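Local coordinates for protein glutamyl-tRNA(Gln) amidotransferase subunit B, mitochondrial (Saccharomyces cerevisiae, PDB 4N0H) that forms the GatB-family subunit of a mitochondrial amidotransferase complex in which it is assembled with subunit F, at residues Cys16-His21 with Ala186-Tyr191; Lys27-Ser32 with His47-Tyr52; Ile140-Gly145 with Arg164-Leu169. All coordinates share one frame; numbering follows the deposited sequence.

Contact 1 of 3, residues Cys16-His21 with Ala186-Tyr191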
# COMPACT_ATOMS: atom_id res chain seq x y z
N CYS B 16 4.80 -26.08 -29.16
CA CYS B 16 5.68 -25.75 -28.04
C CYS B 16 5.94 -24.25 -27.89
O CYS B 16 6.11 -23.53 -28.87
CB CYS B 16 7.00 -26.51 -28.18
SG CYS B 16 8.25 -26.07 -26.96
N GLY B 17 5.98 -23.79 -26.65
CA GLY B 17 6.27 -22.40 -26.35
C GLY B 17 7.30 -22.29 -25.24
O GLY B 17 7.48 -23.22 -24.45
N LEU B 18 7.98 -21.15 -25.17
CA LEU B 18 9.01 -20.95 -24.16
C LEU B 18 8.70 -19.76 -23.26
O LEU B 18 8.14 -18.76 -23.71
CB LEU B 18 10.38 -20.74 -24.83
CG LEU B 18 10.92 -21.90 -25.67
CD1 LEU B 18 12.20 -21.48 -26.37
CD2 LEU B 18 11.15 -23.13 -24.81
N GLU B 19 9.08 -19.88 -21.99
CA GLU B 19 9.04 -18.76 -21.06
C GLU B 19 10.45 -18.53 -20.54
O GLU B 19 10.99 -19.35 -19.80
CB GLU B 19 8.07 -19.04 -19.92
CG GLU B 19 6.64 -19.24 -20.37
CD GLU B 19 5.74 -19.72 -19.26
OE1 GLU B 19 6.19 -19.77 -18.09
OE2 GLU B 19 4.57 -20.05 -19.55
N ILE B 20 11.05 -17.41 -20.93
CA ILE B 20 12.45 -17.15 -20.63
C ILE B 20 12.65 -15.98 -19.68
O ILE B 20 12.34 -14.83 -20.01
CB ILE B 20 13.28 -16.92 -21.91
CG1 ILE B 20 13.13 -18.10 -22.86
CG2 ILE B 20 14.74 -16.69 -21.55
CD1 ILE B 20 13.93 -17.96 -24.15
N HIS B 21 13.18 -16.27 -18.50
CA HIS B 21 13.51 -15.24 -17.53
C HIS B 21 14.96 -14.85 -17.70
O HIS B 21 15.84 -15.70 -17.80
CB HIS B 21 13.23 -15.71 -16.11
CG HIS B 21 11.78 -15.88 -15.81
ND1 HIS B 21 11.04 -16.95 -16.27
CD2 HIS B 21 10.92 -15.12 -15.09
CE1 HIS B 21 9.79 -16.84 -15.85
NE2 HIS B 21 9.69 -15.73 -15.13
N ALA B 186 17.77 -23.28 -31.75
CA ALA B 186 18.19 -22.13 -32.54
C ALA B 186 17.68 -20.81 -31.95
O ALA B 186 18.36 -19.79 -32.01
CB ALA B 186 17.74 -22.27 -33.99
N PHE B 187 16.48 -20.84 -31.38
CA PHE B 187 15.88 -19.65 -30.79
C PHE B 187 16.63 -19.22 -29.52
O PHE B 187 16.97 -18.05 -29.36
CB PHE B 187 14.41 -19.90 -30.47
CG PHE B 187 13.71 -18.71 -29.86
CD1 PHE B 187 13.10 -17.77 -30.67
CD2 PHE B 187 13.65 -18.55 -28.49
CE1 PHE B 187 12.45 -16.67 -30.11
CE2 PHE B 187 13.01 -17.46 -27.92
CZ PHE B 187 12.41 -16.52 -28.74
N ILE B 188 16.85 -20.17 -28.62
CA ILE B 188 17.57 -19.91 -27.38
C ILE B 188 18.95 -19.35 -27.68
O ILE B 188 19.40 -18.40 -27.04
CB ILE B 188 17.70 -21.19 -26.54
CG1 ILE B 188 16.32 -21.68 -26.09
CG2 ILE B 188 18.61 -20.97 -25.34
CD1 ILE B 188 16.35 -22.99 -25.34
N LYS B 189 19.60 -19.92 -28.69
CA LYS B 189 20.93 -19.47 -29.11
C LYS B 189 20.90 -18.03 -29.60
O LYS B 189 21.75 -17.22 -29.20
CB LYS B 189 21.45 -20.38 -30.23
CG LYS B 189 22.92 -20.20 -30.55
CD LYS B 189 23.26 -20.83 -31.89
CE LYS B 189 24.73 -21.21 -31.98
NZ LYS B 189 25.04 -22.38 -31.10
N LYS B 190 19.94 -17.70 -30.45
CA LYS B 190 19.84 -16.34 -30.99
C LYS B 190 19.38 -15.34 -29.93
O LYS B 190 19.83 -14.20 -29.91
CB LYS B 190 18.91 -16.29 -32.21
CG LYS B 190 18.88 -14.93 -32.88
CD LYS B 190 18.03 -14.92 -34.15
CE LYS B 190 18.57 -15.90 -35.18
NZ LYS B 190 18.13 -15.57 -36.56
N TYR B 191 18.47 -15.77 -29.07
CA TYR B 191 17.99 -14.89 -28.00
C TYR B 191 19.14 -14.53 -27.05
O TYR B 191 19.25 -13.38 -26.62
CB TYR B 191 16.83 -15.52 -27.23
CG TYR B 191 16.19 -14.57 -26.25
CD1 TYR B 191 15.62 -13.38 -26.69
CD2 TYR B 191 16.17 -14.85 -24.89
CE1 TYR B 191 15.03 -12.50 -25.81
CE2 TYR B 191 15.58 -13.97 -23.99
CZ TYR B 191 15.01 -12.80 -24.46
OH TYR B 191 14.43 -11.91 -23.59
O HOH W 1 13.82 -12.93 -21.02

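Contact 2 of 3, residues Lys27-Ser32 with His47-Tyr52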
# COMPACT_ATOMS: atom_id res chain seq x y z
N LYS B 27 23.15 -1.52 -13.27
CA LYS B 27 24.10 -1.33 -12.18
C LYS B 27 23.47 -1.65 -10.82
O LYS B 27 24.08 -2.30 -9.98
CB LYS B 27 24.65 0.10 -12.18
CG LYS B 27 25.72 0.36 -11.13
CD LYS B 27 26.26 1.77 -11.25
CE LYS B 27 25.14 2.80 -11.21
NZ LYS B 27 25.65 4.18 -11.42
N ASN B 28 22.24 -1.19 -10.63
CA ASN B 28 21.54 -1.39 -9.37
C ASN B 28 20.25 -2.18 -9.57
O ASN B 28 19.91 -2.55 -10.69
CB ASN B 28 21.28 -0.04 -8.70
CG ASN B 28 22.57 0.69 -8.38
OD1 ASN B 28 23.59 0.07 -8.07
ND2 ASN B 28 22.55 2.02 -8.47
N LYS B 29 19.54 -2.45 -8.47
CA LYS B 29 18.39 -3.34 -8.50
C LYS B 29 17.13 -2.67 -9.04
O LYS B 29 17.16 -1.51 -9.43
CB LYS B 29 18.13 -3.93 -7.12
CG LYS B 29 19.25 -4.83 -6.62
CD LYS B 29 18.79 -5.55 -5.35
CE LYS B 29 19.91 -6.31 -4.68
NZ LYS B 29 19.37 -7.05 -3.51
N LEU B 30 16.03 -3.41 -9.04
CA LEU B 30 14.79 -2.98 -9.71
C LEU B 30 14.00 -1.89 -8.95
O LEU B 30 13.66 -0.85 -9.52
CB LEU B 30 13.89 -4.19 -9.99
CG LEU B 30 12.62 -3.91 -10.79
CD1 LEU B 30 12.98 -3.19 -12.09
CD2 LEU B 30 11.86 -5.19 -11.09
N PHE B 31 13.71 -2.13 -7.68
CA PHE B 31 12.93 -1.17 -6.90
C PHE B 31 13.73 -0.56 -5.74
O PHE B 31 13.16 -0.00 -4.80
CB PHE B 31 11.63 -1.81 -6.40
CG PHE B 31 10.68 -2.14 -7.50
CD1 PHE B 31 10.00 -1.13 -8.17
CD2 PHE B 31 10.48 -3.45 -7.90
CE1 PHE B 31 9.12 -1.42 -9.20
CE2 PHE B 31 9.60 -3.75 -8.93
CZ PHE B 31 8.93 -2.74 -9.58
N SER B 32 15.05 -0.70 -5.81
CA SER B 32 15.95 -0.11 -4.84
C SER B 32 17.27 0.17 -5.55
O SER B 32 17.59 -0.50 -6.54
CB SER B 32 16.19 -1.07 -3.68
OG SER B 32 17.20 -0.59 -2.80
N HIS B 47 24.63 -8.61 1.84
CA HIS B 47 25.60 -7.52 1.87
C HIS B 47 25.12 -6.43 0.91
O HIS B 47 25.19 -5.24 1.21
CB HIS B 47 26.96 -8.07 1.45
CG HIS B 47 28.03 -7.04 1.31
ND1 HIS B 47 28.63 -6.43 2.39
CD2 HIS B 47 28.64 -6.54 0.21
CE1 HIS B 47 29.55 -5.58 1.96
NE2 HIS B 47 29.58 -5.62 0.64
N HIS B 48 24.61 -6.86 -0.24
CA HIS B 48 24.04 -5.94 -1.22
C HIS B 48 22.54 -5.80 -1.00
O HIS B 48 21.74 -6.08 -1.90
CB HIS B 48 24.31 -6.45 -2.64
CG HIS B 48 25.76 -6.62 -2.96
ND1 HIS B 48 26.65 -5.57 -2.95
CD2 HIS B 48 26.47 -7.72 -3.31
CE1 HIS B 48 27.85 -6.01 -3.28
NE2 HIS B 48 27.77 -7.32 -3.50
N THR B 49 22.15 -5.35 0.19
CA THR B 49 20.75 -5.28 0.57
C THR B 49 20.37 -3.99 1.29
O THR B 49 20.87 -3.70 2.38
CB THR B 49 20.37 -6.47 1.48
OG1 THR B 49 21.27 -6.52 2.58
CG2 THR B 49 20.43 -7.79 0.72
N SER B 50 19.47 -3.23 0.69
CA SER B 50 18.95 -2.01 1.30
C SER B 50 17.91 -2.33 2.37
O SER B 50 17.54 -3.49 2.56
CB SER B 50 18.30 -1.14 0.23
OG SER B 50 17.29 -1.88 -0.44
N TYR B 51 17.44 -1.30 3.06
CA TYR B 51 16.32 -1.44 3.97
C TYR B 51 15.13 -2.05 3.23
O TYR B 51 14.43 -2.91 3.76
CB TYR B 51 15.92 -0.09 4.58
CG TYR B 51 17.01 0.59 5.39
CD1 TYR B 51 17.92 -0.15 6.14
CD2 TYR B 51 17.12 1.97 5.40
CE1 TYR B 51 18.91 0.48 6.89
CE2 TYR B 51 18.10 2.61 6.13
CZ TYR B 51 18.99 1.87 6.87
OH TYR B 51 19.96 2.53 7.59
N TYR B 52 14.91 -1.59 2.00
CA TYR B 52 13.80 -2.11 1.19
C TYR B 52 13.97 -3.58 0.83
O TYR B 52 13.01 -4.34 0.86
CB TYR B 52 13.60 -1.29 -0.09
CG TYR B 52 12.62 -1.93 -1.04
CD1 TYR B 52 11.25 -1.76 -0.87
CD2 TYR B 52 13.06 -2.72 -2.10
CE1 TYR B 52 10.34 -2.36 -1.74
CE2 TYR B 52 12.17 -3.32 -2.96
CZ TYR B 52 10.81 -3.14 -2.78
OH TYR B 52 9.93 -3.74 -3.65

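Contact 3 of 3, residues Ile140-Gly145 with Arg164-Leu169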
# COMPACT_ATOMS: atom_id res chain seq x y z
N ILE B 140 8.51 -6.99 -17.00
CA ILE B 140 9.56 -6.70 -16.03
C ILE B 140 9.11 -7.21 -14.67
O ILE B 140 7.97 -6.98 -14.27
CB ILE B 140 9.83 -5.18 -15.93
CG1 ILE B 140 10.23 -4.62 -17.30
CG2 ILE B 140 10.90 -4.89 -14.88
CD1 ILE B 140 10.13 -3.10 -17.38
N GLU B 141 10.00 -7.90 -13.96
CA GLU B 141 9.64 -8.39 -12.63
C GLU B 141 10.84 -8.56 -11.69
O GLU B 141 11.99 -8.60 -12.13
CB GLU B 141 8.86 -9.70 -12.72
CG GLU B 141 9.61 -10.83 -13.37
CD GLU B 141 8.75 -12.07 -13.54
OE1 GLU B 141 9.29 -13.19 -13.46
OE2 GLU B 141 7.53 -11.91 -13.74
N GLN B 142 10.55 -8.69 -10.40
CA GLN B 142 11.57 -8.86 -9.37
C GLN B 142 12.08 -10.28 -9.31
O GLN B 142 11.30 -11.23 -9.40
CB GLN B 142 10.98 -8.55 -7.99
CG GLN B 142 10.87 -7.10 -7.63
CD GLN B 142 10.30 -6.91 -6.23
OE1 GLN B 142 9.36 -7.60 -5.83
NE2 GLN B 142 10.90 -6.00 -5.47
N ASP B 143 13.39 -10.43 -9.12
CA ASP B 143 13.94 -11.74 -8.78
C ASP B 143 13.78 -11.94 -7.27
O ASP B 143 13.60 -10.98 -6.51
CB ASP B 143 15.42 -11.82 -9.16
CG ASP B 143 15.88 -13.25 -9.44
OD1 ASP B 143 17.00 -13.43 -9.96
OD2 ASP B 143 15.11 -14.20 -9.16
N THR B 144 13.83 -13.20 -6.84
CA THR B 144 13.73 -13.53 -5.43
C THR B 144 15.12 -13.80 -4.88
O THR B 144 16.10 -13.83 -5.63
CB THR B 144 12.87 -14.79 -5.21
OG1 THR B 144 13.47 -15.89 -5.89
CG2 THR B 144 11.47 -14.57 -5.75
N GLY B 145 15.21 -14.02 -3.57
CA GLY B 145 16.48 -14.35 -2.94
C GLY B 145 16.92 -15.77 -3.28
O GLY B 145 16.23 -16.48 -4.02
N ARG B 164 20.23 -11.43 -4.09
CA ARG B 164 19.61 -11.55 -5.41
C ARG B 164 18.16 -11.07 -5.40
O ARG B 164 17.56 -10.87 -6.46
CB ARG B 164 19.70 -12.99 -5.92
CG ARG B 164 19.38 -13.14 -7.40
CD ARG B 164 19.27 -14.60 -7.80
NE ARG B 164 18.04 -15.22 -7.31
CZ ARG B 164 17.77 -16.51 -7.40
NH1 ARG B 164 16.62 -16.99 -6.93
NH2 ARG B 164 18.64 -17.34 -7.97
N SER B 165 17.59 -10.88 -4.22
CA SER B 165 16.22 -10.39 -4.12
C SER B 165 16.17 -8.98 -4.69
O SER B 165 17.06 -8.17 -4.42
CB SER B 165 15.74 -10.39 -2.67
OG SER B 165 14.35 -10.14 -2.61
N ASN B 166 15.15 -8.72 -5.51
CA ASN B 166 14.92 -7.40 -6.10
C ASN B 166 15.84 -7.08 -7.30
O ASN B 166 15.85 -5.96 -7.81
CB ASN B 166 14.98 -6.31 -5.02
CG ASN B 166 14.45 -4.98 -5.49
OD1 ASN B 166 13.51 -4.92 -6.29
ND2 ASN B 166 15.06 -3.90 -5.02
N VAL B 167 16.60 -8.08 -7.75
CA VAL B 167 17.34 -7.97 -9.01
C VAL B 167 16.33 -7.92 -10.17
O VAL B 167 15.34 -8.64 -10.15
CB VAL B 167 18.31 -9.17 -9.18
CG1 VAL B 167 18.78 -9.33 -10.63
CG2 VAL B 167 19.50 -9.02 -8.22
N PRO B 168 16.57 -7.05 -11.17
CA PRO B 168 15.59 -6.93 -12.26
C PRO B 168 15.62 -8.12 -13.21
O PRO B 168 16.69 -8.60 -13.58
CB PRO B 168 16.03 -5.67 -13.01
CG PRO B 168 17.12 -5.05 -12.20
CD PRO B 168 17.71 -6.14 -11.36
N LEU B 169 14.44 -8.59 -13.60
CA LEU B 169 14.29 -9.64 -14.60
C LEU B 169 13.40 -9.13 -15.72
O LEU B 169 12.53 -8.28 -15.50
CB LEU B 169 13.64 -10.89 -13.99
CG LEU B 169 14.28 -11.56 -12.78
CD1 LEU B 169 13.39 -12.68 -12.24
CD2 LEU B 169 15.62 -12.11 -13.18

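Contact 1 of 3, residues Cys16-His21 with Ala186-Tyr191
The backbone O of Ile-20 and the phenol OH of Tyr-191 are joined through a single water. That water donates to Ile-20 O at 2.6 Å, and its oxygen lies 2.8 Å from Tyr-191 OH. The bridge is the polar element of the contact, for the two segments share no direct hydrogen bond and meet otherwise through buried hydrocarbon. Ile-20 divides its two branches between two aromatic residues. Its chi1 of -56° sets CG2 anti to the backbone N and against Tyr-191, 3.7 Å from Tyr-191 CE2. The extended CG1 branch carries CD1 to the edge of the Phe-187 ring, near the ring plane and 3.9 Å from Phe-187 CE2. The same CD1 also touches Tyr-191 CD2. Helix 181-197 here packs on one face of the mixed sheet in an alpha/beta layer arrangement: the short axes of strand 16-21 and helix 186-191 run in nearly the same direction, with a crossing angle of -27° and a closest approach of 11.3 Å. Leu-18 and Ile-20, two positions apart on the strand, both turn toward the helix, and Phe-187 and Tyr-191 answer from successive helical turns. Both aromatic CG atoms stand anti to their backbone N (chi1 -179° in Phe-187), which directs the rings to the strand. Leu-18 uses its CD1 branch alone, touching Phe-187 CD2 at 3.9 Å and, almost at a right angle, Ile-188 CG1 at 4.1 Å. Neighbouring strands complete the layer: Phe-187 rests on Thr-174 and Tyr-191 on Leu-172 of strand 168-174, while Leu-18 leans on Val-214 of strand 210-218. In the loop leading into the helix, Phe-178 meets the Phe-187 ring edge-to-face.

Contact 2 of 3, residues Lys27-Ser32 with His47-Tyr52
Lys-29 sends its ammonium group to the backbone O of His-48, with NZ 3.0 Å from that oxygen. The side chain gets there by leaving CB with CG beside the backbone N (chi1 -65°) and then running fully extended, and NZ arrives nearly on the line of the carbonyl, at a C=O...N angle of 165°. NZ is also gripped by Ser-165 O and Asn-163 O and forms a salt bridge with Asp-53, so this buried charge has several partners. Ser-32 and Ser-50 meet hydroxyl to hydroxyl, OG to OG 2.7 Å. They do so from different rotamers: Ser-32 OG is anti to its backbone N, whereas Ser-50 OG sits between N and the carbonyl carbon (chi1 57°). Both segments are irregular parts of the long connection from strand 14-23 to helix 65-78, and they lie against subunit F: His-48 ND1 bonds to Ser-132 OG and Thr-49 O to Trp-135 NE1, both of that chain. Tyr-52 lays one ring face beneath Phe-31 O, which stands 3.8 Å above the ring plane and toward its rim. Ser-32 CB approaches the same ring obliquely, 3.9 Å from Tyr-52 CD2. Phe-31 itself offers CB to Tyr-52 CE2 at 3.8 Å, while its ring leads away toward Leu-104 and Leu-291.

Contact 3 of 3, residues Ile140-Gly145 with Arg164-Leu169
Arg-164 lies alongside Thr-144 and crosses Asp-143 at a slant, and from CB to NH1 its atoms meet residues of 140-145. CB lies 3.7 Å from Thr-144 O, and CG and CD then pass Asp-143 OD1, CD coming within 3.3 Å of it. A bend at chi3 (73°) brings NE round to donate to Thr-144 O at 2.9 Å, an acceptor lying at the guanidinium edge in its plane. NE also lies 3.4 Å from Asp-143 OD1, but the carboxylate and guanidinium planes are only 6° apart and the oxygen stands well out of the guanidinium plane, so this salt bridge is one of charge alone. NH1 comes 3.0 Å from Gly-145 O and adds a weak bond to Thr-144 O. Asp-143 OD1 has further partners in Arg-211 and Gln-23.

The backbone framework is antiparallel: Glu-141 and Leu-169 form a hydrogen-bonded pair where strand 130-142 meets strand 168-174, and Asp-143 N continues to Val-167 O at 2.8 Å. On the other segment a type II turn from Arg-164 to Val-167 leads into strand 168-174, with Asn-166 at its third position and a positive phi. Asn-166 N reaches Asp-143 O, and its OD1 accepts from Gln-142 NE2 at 2.9 Å, the donor standing above the carbonyl plane and the amides 81° apart. On the Glu-141 face, Leu-169 lays CD1 against Asp-143 CA at 3.6 Å.

From the N terminus, strand 14-23 opens contact 1, which stays open until helix 181-197. Within that span the chain first makes contact 2, closing a short loop of the connection to helix 65-78, and then contact 3, closing the excursion that carries strands 146-149 and 157-161. Contacts 2 and 3 follow in series, and both lie inside the span of contact 1; none cross. Contacts 1 and 3 reach the same mixed sheet, strands 14-23 and 168-174 being neighbours, with centres about 20 Å apart. Contact 2 is stitched to contact 3 by probable hydrogen bonds, such as Leu-30 N to Asn-166 O at 2.8 Å, tying the loop region to the sheet.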